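Local coordinates for protein glucokinase (Enterococcus faecalis, PDB 2QM1) that probably phosphorylates glucose with ATP, as a zinc-binding glucokinase of the ROK family, at residues B[22-25]-B[29-32]; B[230-235]-B[276-281]; B[84-87]-B[93-96]; B[246-251]-B[288-293]; B[31-36]-B[51-56]. One frame throughout, in Å; residues are numbered along the deposited sequence. Where two conformers were deposited one is given.

Contact 1 (B[22-25]-B[29-32]); sequences ILTT and VQQK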
# COMPACT_ATOMS: atom_id res chain seq x y z
N ILE B 22 -6.38 30.72 -5.19
CA ILE B 22 -6.55 30.77 -6.62
C ILE B 22 -5.17 30.65 -7.24
O ILE B 22 -4.23 31.35 -6.86
CB ILE B 22 -7.23 32.06 -7.06
CG1 ILE B 22 -8.70 32.06 -6.62
CG2 ILE B 22 -7.14 32.20 -8.56
CD1 ILE B 22 -9.29 33.42 -6.61
N LEU B 23 -5.07 29.74 -8.19
CA LEU B 23 -3.78 29.38 -8.70
C LEU B 23 -3.83 29.38 -10.20
O LEU B 23 -4.91 29.23 -10.78
CB LEU B 23 -3.43 27.97 -8.20
CG LEU B 23 -3.15 27.73 -6.71
CD1 LEU B 23 -4.39 27.30 -5.95
CD2 LEU B 23 -2.08 26.65 -6.50
N THR B 24 -2.67 29.51 -10.84
CA THR B 24 -2.59 29.27 -12.29
C THR B 24 -2.72 27.78 -12.51
O THR B 24 -2.54 26.98 -11.56
CB THR B 24 -1.22 29.68 -12.90
OG1 THR B 24 -0.21 28.83 -12.35
CG2 THR B 24 -0.87 31.14 -12.59
N THR B 25 -3.03 27.38 -13.76
CA THR B 25 -3.15 25.97 -14.06
C THR B 25 -1.83 25.24 -13.90
O THR B 25 -1.84 24.04 -13.81
CB THR B 25 -3.75 25.67 -15.46
OG1 THR B 25 -2.88 26.20 -16.48
CG2 THR B 25 -5.22 26.26 -15.62
N VAL B 29 0.42 29.99 -6.98
CA VAL B 29 -0.61 30.62 -6.17
C VAL B 29 -0.73 32.12 -6.54
O VAL B 29 0.25 32.84 -6.48
CB VAL B 29 -0.25 30.44 -4.61
CG1 VAL B 29 -1.28 31.11 -3.70
CG2 VAL B 29 -0.16 28.98 -4.24
N GLN B 30 -1.91 32.57 -6.96
CA GLN B 30 -2.14 33.99 -7.23
C GLN B 30 -2.68 34.79 -6.02
O GLN B 30 -2.27 35.94 -5.81
CB GLN B 30 -3.07 34.13 -8.44
CG GLN B 30 -2.55 33.48 -9.76
CD GLN B 30 -3.53 33.59 -10.94
OE1 GLN B 30 -4.77 33.72 -10.77
NE2 GLN B 30 -2.99 33.48 -12.14
N GLN B 31 -3.59 34.19 -5.21
CA GLN B 31 -4.21 34.80 -4.00
C GLN B 31 -4.54 33.73 -3.00
O GLN B 31 -4.85 32.65 -3.42
CB GLN B 31 -5.57 35.44 -4.29
CG GLN B 31 -5.97 35.51 -5.70
CD GLN B 31 -7.19 36.36 -5.92
OE1 GLN B 31 -7.81 36.86 -4.96
NE2 GLN B 31 -7.55 36.53 -7.18
N LYS B 32 -4.50 34.07 -1.70
CA LYS B 32 -4.90 33.17 -0.62
C LYS B 32 -5.78 33.92 0.33
O LYS B 32 -5.62 35.13 0.48
CB LYS B 32 -3.68 32.72 0.22
CG LYS B 32 -2.56 31.96 -0.54
CD LYS B 32 -1.33 31.88 0.34
CE LYS B 32 -1.56 31.06 1.59
NZ LYS B 32 -0.20 30.89 2.28

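Contact 2 (B[230-235]-B[276-281]); sequences EFAEKG and GEFLRS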
# COMPACT_ATOMS: atom_id res chain seq x y z
N GLU B 230 14.01 20.05 19.37
CA GLU B 230 15.02 21.08 19.64
C GLU B 230 15.89 20.77 20.89
O GLU B 230 17.11 21.00 20.87
CB GLU B 230 14.36 22.48 19.72
CG GLU B 230 15.36 23.65 19.65
CD GLU B 230 14.73 25.05 19.85
OE1 GLU B 230 14.68 25.84 18.89
OE2 GLU B 230 14.29 25.39 20.98
N PHE B 231 15.28 20.25 21.96
CA PHE B 231 16.04 19.78 23.13
C PHE B 231 16.97 18.66 22.71
O PHE B 231 18.10 18.62 23.16
CB PHE B 231 15.14 19.30 24.26
CG PHE B 231 14.58 20.41 25.10
CD1 PHE B 231 13.21 20.67 25.10
CD2 PHE B 231 15.42 21.20 25.89
CE1 PHE B 231 12.67 21.71 25.89
CE2 PHE B 231 14.90 22.24 26.68
CZ PHE B 231 13.52 22.49 26.68
N ALA B 232 16.48 17.78 21.84
CA ALA B 232 17.28 16.66 21.37
C ALA B 232 18.50 17.16 20.60
O ALA B 232 19.62 16.83 20.93
CB ALA B 232 16.46 15.69 20.54
N GLU B 233 18.26 17.99 19.58
CA GLU B 233 19.35 18.50 18.75
C GLU B 233 20.40 19.16 19.64
O GLU B 233 21.60 18.89 19.51
CB GLU B 233 18.79 19.47 17.70
CG GLU B 233 19.75 19.89 16.59
CD GLU B 233 19.02 20.40 15.32
OE1 GLU B 233 17.79 20.73 15.40
OE2 GLU B 233 19.69 20.48 14.24
N LYS B 234 19.92 20.00 20.55
CA LYS B 234 20.72 20.77 21.51
C LYS B 234 21.43 19.87 22.57
O LYS B 234 22.15 20.39 23.44
CB LYS B 234 19.79 21.79 22.17
CG LYS B 234 20.36 23.18 22.45
CD LYS B 234 19.84 24.26 21.46
CE LYS B 234 18.30 24.44 21.51
NZ LYS B 234 17.77 25.68 20.82
N GLY B 235 21.20 18.56 22.54
CA GLY B 235 21.93 17.61 23.40
C GLY B 235 21.29 17.03 24.67
O GLY B 235 21.96 16.33 25.44
N GLY B 276 12.83 19.40 10.96
CA GLY B 276 13.82 19.43 9.90
C GLY B 276 14.71 18.21 9.87
O GLY B 276 14.27 17.09 10.15
N GLU B 277 15.97 18.45 9.54
CA GLU B 277 16.88 17.38 9.21
C GLU B 277 17.10 16.39 10.36
O GLU B 277 17.34 15.21 10.13
CB GLU B 277 18.20 17.95 8.66
CG GLU B 277 19.35 16.90 8.37
CD GLU B 277 18.96 15.81 7.34
OE1 GLU B 277 17.99 16.00 6.56
OE2 GLU B 277 19.65 14.76 7.30
N PHE B 278 17.01 16.87 11.59
CA PHE B 278 17.28 16.04 12.76
C PHE B 278 16.22 14.95 12.89
O PHE B 278 16.53 13.80 13.21
CB PHE B 278 17.32 16.93 14.00
CG PHE B 278 17.73 16.22 15.25
CD1 PHE B 278 16.77 15.63 16.07
CD2 PHE B 278 19.08 16.15 15.60
CE1 PHE B 278 17.14 14.97 17.23
CE2 PHE B 278 19.47 15.48 16.76
CZ PHE B 278 18.51 14.89 17.57
N LEU B 279 14.96 15.31 12.64
CA LEU B 279 13.87 14.35 12.51
C LEU B 279 13.98 13.45 11.27
O LEU B 279 13.82 12.26 11.40
CB LEU B 279 12.50 15.04 12.52
CG LEU B 279 11.34 14.18 12.01
CD1 LEU B 279 10.98 13.10 13.02
CD2 LEU B 279 10.13 15.05 11.72
N ARG B 280 14.25 14.00 10.09
CA ARG B 280 14.34 13.18 8.86
C ARG B 280 15.40 12.10 9.01
O ARG B 280 15.16 10.94 8.70
CB ARG B 280 14.67 14.04 7.63
CG ARG B 280 14.35 13.37 6.28
CD ARG B 280 15.22 13.94 5.25
NE ARG B 280 16.60 13.75 5.66
CZ ARG B 280 17.30 12.64 5.43
NH1 ARG B 280 16.77 11.62 4.71
NH2 ARG B 280 18.54 12.58 5.90
N SER B 281 16.51 12.47 9.62
CA SER B 281 17.60 11.57 9.81
C SER B 281 17.22 10.35 10.65
O SER B 281 17.56 9.21 10.28
CB SER B 281 18.78 12.31 10.44
OG SER B 281 19.95 11.85 9.81
O HOH W 1 17.50 20.07 11.85

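Contact 3 (B[84-87]-B[93-96]); sequences GTVV and NWTT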
# COMPACT_ATOMS: atom_id res chain seq x y z
N GLY B 84 -18.98 12.08 -4.73
CA GLY B 84 -18.71 13.44 -4.23
C GLY B 84 -19.25 13.69 -2.82
O GLY B 84 -19.80 14.74 -2.49
N THR B 85 -19.05 12.69 -1.98
CA THR B 85 -19.78 12.53 -0.75
C THR B 85 -18.68 12.39 0.35
O THR B 85 -17.60 11.88 0.06
CB THR B 85 -20.63 11.25 -0.99
OG1 THR B 85 -22.04 11.56 -1.13
CG2 THR B 85 -20.38 10.24 -0.01
N VAL B 86 -18.95 12.89 1.56
CA VAL B 86 -17.99 12.82 2.67
C VAL B 86 -18.62 12.10 3.87
O VAL B 86 -19.69 12.53 4.38
CB VAL B 86 -17.55 14.27 3.14
CG1 VAL B 86 -16.45 14.17 4.22
CG2 VAL B 86 -17.10 15.12 1.97
N VAL B 87 -17.98 11.02 4.32
CA VAL B 87 -18.39 10.30 5.51
C VAL B 87 -17.25 10.31 6.58
O VAL B 87 -16.09 10.26 6.23
CB VAL B 87 -18.87 8.85 5.13
CG1 VAL B 87 -17.71 7.85 5.03
CG2 VAL B 87 -19.96 8.36 6.03
N ASN B 93 -18.69 17.71 13.12
CA ASN B 93 -20.08 17.46 13.50
C ASN B 93 -20.94 16.96 12.35
O ASN B 93 -22.15 16.96 12.44
CB ASN B 93 -20.77 18.73 14.10
CG ASN B 93 -20.28 19.09 15.51
OD1 ASN B 93 -19.90 18.21 16.30
ND2 ASN B 93 -20.34 20.40 15.85
N TRP B 94 -20.34 16.56 11.23
CA TRP B 94 -21.08 15.85 10.20
C TRP B 94 -21.27 14.41 10.67
O TRP B 94 -20.33 13.66 10.67
CB TRP B 94 -20.35 15.88 8.86
CG TRP B 94 -20.24 17.26 8.27
CD1 TRP B 94 -20.93 18.36 8.64
CD2 TRP B 94 -19.39 17.66 7.19
NE1 TRP B 94 -20.56 19.44 7.88
CE2 TRP B 94 -19.62 19.04 6.97
CE3 TRP B 94 -18.47 16.99 6.37
CZ2 TRP B 94 -18.97 19.76 5.97
CZ3 TRP B 94 -17.81 17.70 5.39
CH2 TRP B 94 -18.06 19.08 5.20
N THR B 95 -22.47 14.04 11.11
CA THR B 95 -22.68 12.67 11.56
C THR B 95 -23.37 11.84 10.48
O THR B 95 -23.56 10.62 10.59
CB THR B 95 -23.46 12.64 12.88
OG1 THR B 95 -24.68 13.38 12.72
CG2 THR B 95 -22.62 13.26 13.99
N THR B 96 -23.71 12.51 9.41
CA THR B 96 -24.49 11.94 8.36
C THR B 96 -23.68 12.20 7.07
O THR B 96 -22.90 13.15 7.05
CB THR B 96 -25.83 12.70 8.46
OG1 THR B 96 -26.81 11.93 9.20
CG2 THR B 96 -26.32 13.24 7.19

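Contact 4 (B[246-251]-B[288-293]); sequences VCFYLG and QEFTFP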
# COMPACT_ATOMS: atom_id res chain seq x y z
N VAL B 246 10.32 7.75 19.23
CA VAL B 246 9.34 8.23 18.26
C VAL B 246 9.72 7.81 16.83
O VAL B 246 8.85 7.38 16.04
CB VAL B 246 9.06 9.80 18.36
CG1 VAL B 246 8.37 10.28 17.13
CG2 VAL B 246 8.17 10.18 19.60
N CYS B 247 11.00 7.93 16.51
CA CYS B 247 11.47 7.69 15.13
C CYS B 247 11.59 6.21 14.82
O CYS B 247 11.47 5.83 13.65
CB CYS B 247 12.78 8.43 14.87
SG CYS B 247 12.49 10.27 14.94
N PHE B 248 11.81 5.40 15.87
CA PHE B 248 11.66 3.91 15.81
C PHE B 248 10.29 3.56 15.19
O PHE B 248 10.19 2.86 14.18
CB PHE B 248 11.86 3.28 17.21
CG PHE B 248 11.55 1.80 17.28
CD1 PHE B 248 12.55 0.86 17.02
CD2 PHE B 248 10.25 1.36 17.57
CE1 PHE B 248 12.26 -0.49 17.05
CE2 PHE B 248 9.95 0.03 17.59
CZ PHE B 248 10.97 -0.91 17.33
N TYR B 249 9.24 4.11 15.77
CA TYR B 249 7.88 3.76 15.35
C TYR B 249 7.59 4.34 13.98
O TYR B 249 6.96 3.68 13.17
CB TYR B 249 6.85 4.31 16.35
CG TYR B 249 6.80 3.58 17.69
CD1 TYR B 249 6.60 2.20 17.75
CD2 TYR B 249 6.92 4.28 18.88
CE1 TYR B 249 6.54 1.53 18.98
CE2 TYR B 249 6.84 3.62 20.13
CZ TYR B 249 6.65 2.25 20.16
OH TYR B 249 6.58 1.59 21.37
N LEU B 250 8.01 5.58 13.72
CA LEU B 250 7.87 6.12 12.38
C LEU B 250 8.69 5.33 11.41
O LEU B 250 8.26 5.13 10.30
CB LEU B 250 8.25 7.60 12.27
CG LEU B 250 7.30 8.60 12.96
CD1 LEU B 250 8.14 9.77 13.44
CD2 LEU B 250 6.23 9.06 11.96
N GLY B 251 9.89 4.88 11.82
CA GLY B 251 10.69 4.02 10.96
C GLY B 251 10.06 2.65 10.65
O GLY B 251 10.17 2.15 9.53
N GLN B 288 15.74 2.39 7.41
CA GLN B 288 16.83 1.55 6.93
C GLN B 288 16.90 0.18 7.66
O GLN B 288 17.11 -0.86 6.99
CB GLN B 288 18.16 2.31 7.00
CG GLN B 288 18.34 3.47 5.99
CD GLN B 288 18.39 2.98 4.53
OE1 GLN B 288 17.69 3.50 3.66
NE2 GLN B 288 19.15 1.93 4.29
N GLU B 289 16.76 0.16 9.01
CA GLU B 289 16.74 -1.13 9.77
C GLU B 289 15.62 -2.02 9.25
O GLU B 289 15.79 -3.22 9.05
CB GLU B 289 16.54 -0.96 11.30
CG GLU B 289 16.68 -2.31 12.07
CD GLU B 289 15.98 -2.39 13.45
OE1 GLU B 289 16.62 -2.66 14.46
OE2 GLU B 289 14.77 -2.24 13.54
N PHE B 290 14.46 -1.43 9.04
CA PHE B 290 13.25 -2.22 8.84
C PHE B 290 12.92 -2.58 7.37
O PHE B 290 11.88 -3.17 7.09
CB PHE B 290 12.07 -1.53 9.55
CG PHE B 290 12.18 -1.55 11.04
CD1 PHE B 290 12.47 -2.73 11.73
CD2 PHE B 290 12.01 -0.40 11.77
CE1 PHE B 290 12.61 -2.74 13.12
CE2 PHE B 290 12.14 -0.40 13.19
CZ PHE B 290 12.43 -1.57 13.85
N THR B 291 13.81 -2.26 6.44
CA THR B 291 13.49 -2.47 5.01
C THR B 291 14.44 -3.49 4.36
O THR B 291 15.60 -3.62 4.77
CB THR B 291 13.44 -1.12 4.19
OG1 THR B 291 14.61 -0.30 4.46
CG2 THR B 291 12.15 -0.32 4.55
N PHE B 292 13.92 -4.24 3.39
CA PHE B 292 14.77 -5.18 2.68
C PHE B 292 15.69 -4.46 1.68
O PHE B 292 15.44 -3.33 1.33
CB PHE B 292 14.00 -6.43 2.14
CG PHE B 292 13.01 -6.14 1.06
CD1 PHE B 292 11.66 -5.97 1.37
CD2 PHE B 292 13.39 -6.14 -0.26
CE1 PHE B 292 10.72 -5.74 0.35
CE2 PHE B 292 12.47 -5.90 -1.27
CZ PHE B 292 11.15 -5.70 -0.97
N PRO B 293 16.85 -5.05 1.35
CA PRO B 293 17.84 -4.32 0.55
C PRO B 293 17.36 -3.55 -0.70
O PRO B 293 17.74 -2.41 -0.90
CB PRO B 293 18.80 -5.42 0.13
CG PRO B 293 18.80 -6.35 1.36
CD PRO B 293 17.32 -6.42 1.67

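Contact 5 (B[31-36]-B[51-56]); sequences QKWSIE and IESIRH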
# COMPACT_ATOMS: atom_id res chain seq x y z
N GLN B 31 -3.59 34.19 -5.21
CA GLN B 31 -4.21 34.80 -4.00
C GLN B 31 -4.54 33.73 -3.00
O GLN B 31 -4.85 32.65 -3.42
CB GLN B 31 -5.57 35.44 -4.29
CG GLN B 31 -5.97 35.51 -5.70
CD GLN B 31 -7.19 36.36 -5.92
OE1 GLN B 31 -7.81 36.86 -4.96
NE2 GLN B 31 -7.55 36.53 -7.18
N LYS B 32 -4.50 34.07 -1.70
CA LYS B 32 -4.90 33.17 -0.62
C LYS B 32 -5.78 33.92 0.33
O LYS B 32 -5.62 35.13 0.48
CB LYS B 32 -3.68 32.72 0.22
CG LYS B 32 -2.56 31.96 -0.54
CD LYS B 32 -1.33 31.88 0.34
CE LYS B 32 -1.56 31.06 1.59
NZ LYS B 32 -0.20 30.89 2.28
N TRP B 33 -6.67 33.20 1.02
CA TRP B 33 -7.55 33.79 2.04
C TRP B 33 -8.14 32.71 2.92
O TRP B 33 -8.02 31.51 2.62
CB TRP B 33 -8.61 34.67 1.41
CG TRP B 33 -9.73 33.99 0.64
CD1 TRP B 33 -10.98 33.71 1.11
CD2 TRP B 33 -9.72 33.59 -0.74
NE1 TRP B 33 -11.77 33.14 0.11
CE2 TRP B 33 -11.02 33.05 -1.04
CE3 TRP B 33 -8.76 33.64 -1.77
CZ2 TRP B 33 -11.37 32.54 -2.30
CZ3 TRP B 33 -9.09 33.12 -3.03
CH2 TRP B 33 -10.40 32.58 -3.29
N SER B 34 -8.68 33.08 4.07
CA SER B 34 -9.27 32.04 4.93
C SER B 34 -10.47 32.56 5.69
O SER B 34 -10.77 33.77 5.63
CB SER B 34 -8.21 31.34 5.86
OG SER B 34 -7.61 32.27 6.74
N ILE B 35 -11.19 31.64 6.33
CA ILE B 35 -12.24 31.95 7.31
C ILE B 35 -12.20 30.88 8.40
O ILE B 35 -11.57 29.82 8.22
CB ILE B 35 -13.67 31.95 6.70
CG1 ILE B 35 -14.09 30.50 6.29
CG2 ILE B 35 -13.79 33.01 5.55
CD1 ILE B 35 -15.23 30.35 5.33
N GLU B 36 -12.90 31.14 9.51
CA GLU B 36 -13.09 30.15 10.57
C GLU B 36 -14.01 29.04 10.08
O GLU B 36 -14.89 29.25 9.26
CB GLU B 36 -13.72 30.76 11.84
CG GLU B 36 -13.14 32.10 12.27
CD GLU B 36 -13.64 32.58 13.65
OE1 GLU B 36 -14.83 33.00 13.77
OE2 GLU B 36 -12.81 32.56 14.61
N ILE B 51 -19.27 28.34 -0.04
CA ILE B 51 -19.96 28.91 -1.20
C ILE B 51 -19.97 30.44 -1.15
O ILE B 51 -19.59 31.12 -2.13
CB ILE B 51 -21.40 28.39 -1.24
CG1 ILE B 51 -21.40 26.86 -1.56
CG2 ILE B 51 -22.26 29.27 -2.19
CD1 ILE B 51 -22.80 26.19 -1.39
N GLU B 52 -20.40 30.98 -0.00
CA GLU B 52 -20.37 32.41 0.25
C GLU B 52 -19.01 33.06 0.12
O GLU B 52 -18.92 34.15 -0.42
CB GLU B 52 -20.97 32.76 1.61
CG GLU B 52 -21.01 34.24 1.93
CD GLU B 52 -21.61 35.12 0.81
OE1 GLU B 52 -21.13 36.25 0.67
OE2 GLU B 52 -22.54 34.68 0.10
N SER B 53 -17.96 32.44 0.68
CA SER B 53 -16.63 33.03 0.64
C SER B 53 -16.12 33.12 -0.83
O SER B 53 -15.49 34.10 -1.21
CB SER B 53 -15.68 32.22 1.51
OG SER B 53 -14.35 32.71 1.44
N ILE B 54 -16.40 32.10 -1.64
CA ILE B 54 -16.02 32.14 -3.04
C ILE B 54 -16.87 33.11 -3.86
O ILE B 54 -16.36 33.87 -4.67
CB ILE B 54 -16.02 30.72 -3.65
CG1 ILE B 54 -14.81 29.93 -3.14
CG2 ILE B 54 -16.07 30.78 -5.21
CD1 ILE B 54 -14.96 28.48 -3.36
N ARG B 55 -18.17 33.11 -3.64
CA ARG B 55 -19.00 34.06 -4.34
C ARG B 55 -18.49 35.50 -4.05
O ARG B 55 -18.36 36.32 -4.96
CB ARG B 55 -20.45 33.93 -3.90
CG ARG B 55 -21.16 32.73 -4.48
CD ARG B 55 -22.58 32.71 -3.96
NE ARG B 55 -23.39 31.61 -4.51
CZ ARG B 55 -24.51 31.14 -3.95
NH1 ARG B 55 -24.95 31.67 -2.82
NH2 ARG B 55 -25.17 30.14 -4.51
N HIS B 56 -18.21 35.77 -2.77
CA HIS B 56 -17.82 37.14 -2.34
C HIS B 56 -16.48 37.59 -2.90
O HIS B 56 -16.29 38.78 -3.14
CB HIS B 56 -17.82 37.24 -0.81
CG HIS B 56 -17.60 38.63 -0.29
ND1 HIS B 56 -18.60 39.58 -0.22
CD2 HIS B 56 -16.48 39.22 0.20
CE1 HIS B 56 -18.11 40.69 0.29
NE2 HIS B 56 -16.82 40.50 0.55

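Contact 1 (B[22-25]-B[29-32])
Ile22 lays its side chain alongside that of Gln31, the two pointing the same way, so that Ile22 CD1 lies 3.6 Å from Gln31 NE2 and packs against the flat side-chain amide. The polar end of that amide is held elsewhere, Gln31 OE1 being hydrogen-bonded to Arg57. Gln30 crosses the same isoleucine obliquely, with its OE1 3.6 Å from Ile22 CG2. Its extended chain, with CG anti to the carbonyl carbon (chi1 -59°), then runs on to Thr24, whose methyl CG2 it meets at about a right angle. On the other face of the hairpin, Leu23 CD2 touches Val29 CG2 at 3.8 Å, an apolar contact made where Leu23 and Val29 face each other as a non-hydrogen-bonded pair.

The backbone register shifts by one residue between Ile22 and Leu23. Ile22 N donates to Gln31 O at 3.0 Å and 164°, while Ile22 O receives Gln30 N at 2.6 Å and a weak second bond from Gln31 N at 3.3 Å. Gln30 and Gln31 thus both face Ile22, which defines a classic beta bulge.

The bulge interrupts the register of the hairpin formed by antiparallel strands 17-24 and 29-36. Strand 29-36 is outermost in its sheet within this chain; strand 7-13 flanks 17-24 on its other side, and Leu23 also packs on Ile313 and Ala316 of helix 310-318.

Contact 2 (B[230-235]-B[276-281])
The Phe278 ring receives Glu233 over one face: Glu233 CA stands 3.6 Å above the plane, offset toward the rim, and Glu233 CB lies 4.2 Å from the ring centroid, only 19° off the normal, a CH-pi contact. Ala232 CB approaches the same ring obliquely, 3.5 Å from Phe278 CE1, and Arg282 makes a cation-pi contact with it. The carboxylate of Glu233 is turned 27° from the ring plane, and the two side chains slide past each other in opposite directions. Phe278 reaches the neighbouring helix because its CG stands anti to the backbone N (chi1 -174°).

A water adds a polar link beside this packing: it donates to Glu233 OE2 at 3.3 Å and accepts from Phe278 N at 3.2 Å, thereby satisfying an amide in the first turn of helix 277-289. In that same turn Arg280 grips Glu277 side-on, NE to OE1 and NH2 to OE2, with both carboxylate oxygens lying near the guanidinium plane.

Gly235 ends helix 225-233 in a Schellman motif, and Gly276 is the N-cap of helix 277-289. The contact therefore joins the last turn of one helix to the first turn of the other; Ala232 also packs on Ala239 and Val243 of helix 237-261, and Phe278 on Phe229.

Contact 3 (B[84-87]-B[93-96])
Val86 turns CG1 anti to its amide nitrogen (chi1 -175°), and Trp94 sets CG anti to its carbonyl carbon (chi1 -66°); with these rotations the valine methyl and the six-membered part of the indole meet between strand 85-87 and the loop that follows it. The touching is confined to one corner of the indole. Val86 CG1 lies 4.0 Å from Trp94 CZ3 and 4.1 Å from Trp94 CE3, and it sits near the ring plane, so the valine meets the edge of the indole and does not cover a face. Val86 CB comes to 4.1 Å of Trp94 CZ3. No hydrogen bond joins the segments: the link is apolar, and the 120 Å² buried between them is modest.

Partners outside the two segments hold the tryptophan. Trp94 NE1 donates to Gly43 O, which satisfies the polar atom of a buried side chain, while Val100 of helix 100-108 and Thr75 of strand 68-75 are shared neighbours, each packing on both Val86 and Trp94.

Strand 85-87 pairs with strand 78-80 in a two-stranded antiparallel hairpin, and Gly84 and Thr85 both face Asp80 in a G1 beta bulge, with Gly84 at positive phi. The arrangement is thus a hairpin strand packed against its following loop, with the Val86 side chain about 8 Å from that of the magnesium ligand Asn116.

Contact 4 (B[246-251]-B[288-293])
Phe248 and Phe290 form an offset edge-to-face pair, the edge of Phe290 directed at the face of Phe248. The ring planes stand at 83° and the centroids are 5.4 Å apart. The closest atoms are Phe248 CE1 and Phe290 CZ at 3.4 Å, a snug approach, and CZ of Phe290 also lies 3.8 Å from Phe248 CZ. Further round the Phe290 ring, CD2 comes to 3.8 Å of the backbone carbon Gly251 C, which lies at the edge of the Phe290 ring. A glycine at this point of helix 237-261 presents backbone alone to the aromatic ring. The Phe248 ring is placed by CG anti to the backbone N (chi1 173°); beside it is Tyr249, over one face of which Phe248 CD2 stands 3.7 Å above the plane.

In the next shell, Asn259 of helix 237-261 holds the turn at Phe290, the first residue to leave helical geometry after helix 277-289: its ND2 bonds Phe290 O and its OD1 takes Phe292 N. Thr291 OG1 is bonded back to Phe287 O.

The second subunit closes over this region: Pro174 of that subunit packs on Phe248, and Thr171 of that subunit on Phe290. The arrangement is an offset edge-to-face aromatic pair joining helix 237-261 to the residues just after helix 277-289, at the interface of the two subunits.

Contact 5 (B[31-36]-B[51-56])
Strand 31-36 and helix 51-56 run at 145° to each other, nearer antiparallel than perpendicular, and their axes approach to 10.1 Å, with Ile35 and Ser53 the nearest pair by CA position. The one hydrogen bond across the two segments runs from Trp33 NE1 to Ser53 OG, 2.9 Å long with an N-H...O angle of 147°. The hydroxyl oxygen lies in the indole plane, so the bond is made at the ring edge, although the N-H direction is bent away from a straight line. Ser53 OG is also 3.5 Å from Trp33 CD1, which places the oxygen beside the five-membered ring.

The torsions explain how the two groups meet. Trp33 holds CG between its backbone N and carbonyl carbon (chi1 71°), and Ser53 turns OG anti to its own N, which extends the hydroxyl from the helix toward the strand. The remaining contacts are looser: an apolar one, Trp33 CZ2 to Ile54 CG1 at 4.4 Å, also near the indole plane, and the Ile35 methyl CG2 4.2 Å from the hydroxyl oxygen Ser53 OG.

One strand inward, Phe20 of strand 17-24 stacks its ring on Trp33 and touches Ser53, and Ile18 packs on Ile35. Arg57 of helix 46-60 also touches Trp33, and Leu108 of helix 100-108 packs on Ile54. Helix 46-60 therefore lies over the face of the mixed sheet that carries Trp33 and Ile35, with strand 29-36 at that sheet's outer side within the chain.

Contacts 1 and 5 share strand 29-36 and touch through Ile22 CD1 and Trp33 CZ3, so strand pairing and helix packing meet on one edge of the first mixed sheet. Contacts 2 and 4 share helix 277-289, use its start and its exit respectively, and meet where Leu279 of helix 277-289 packs on Cys247 of helix 237-261. Contacts 3 and 4 are buried, whereas 1, 2 and 5 are only partly so. Chemistry follows place: backbone hydrogen bonds dominate contact 1, one indole-hydroxyl bond contact 5, a water and CH-pi packing contact 2, and purely apolar or aromatic packing contacts 3 and 4. Only contact 4 reaches the second subunit.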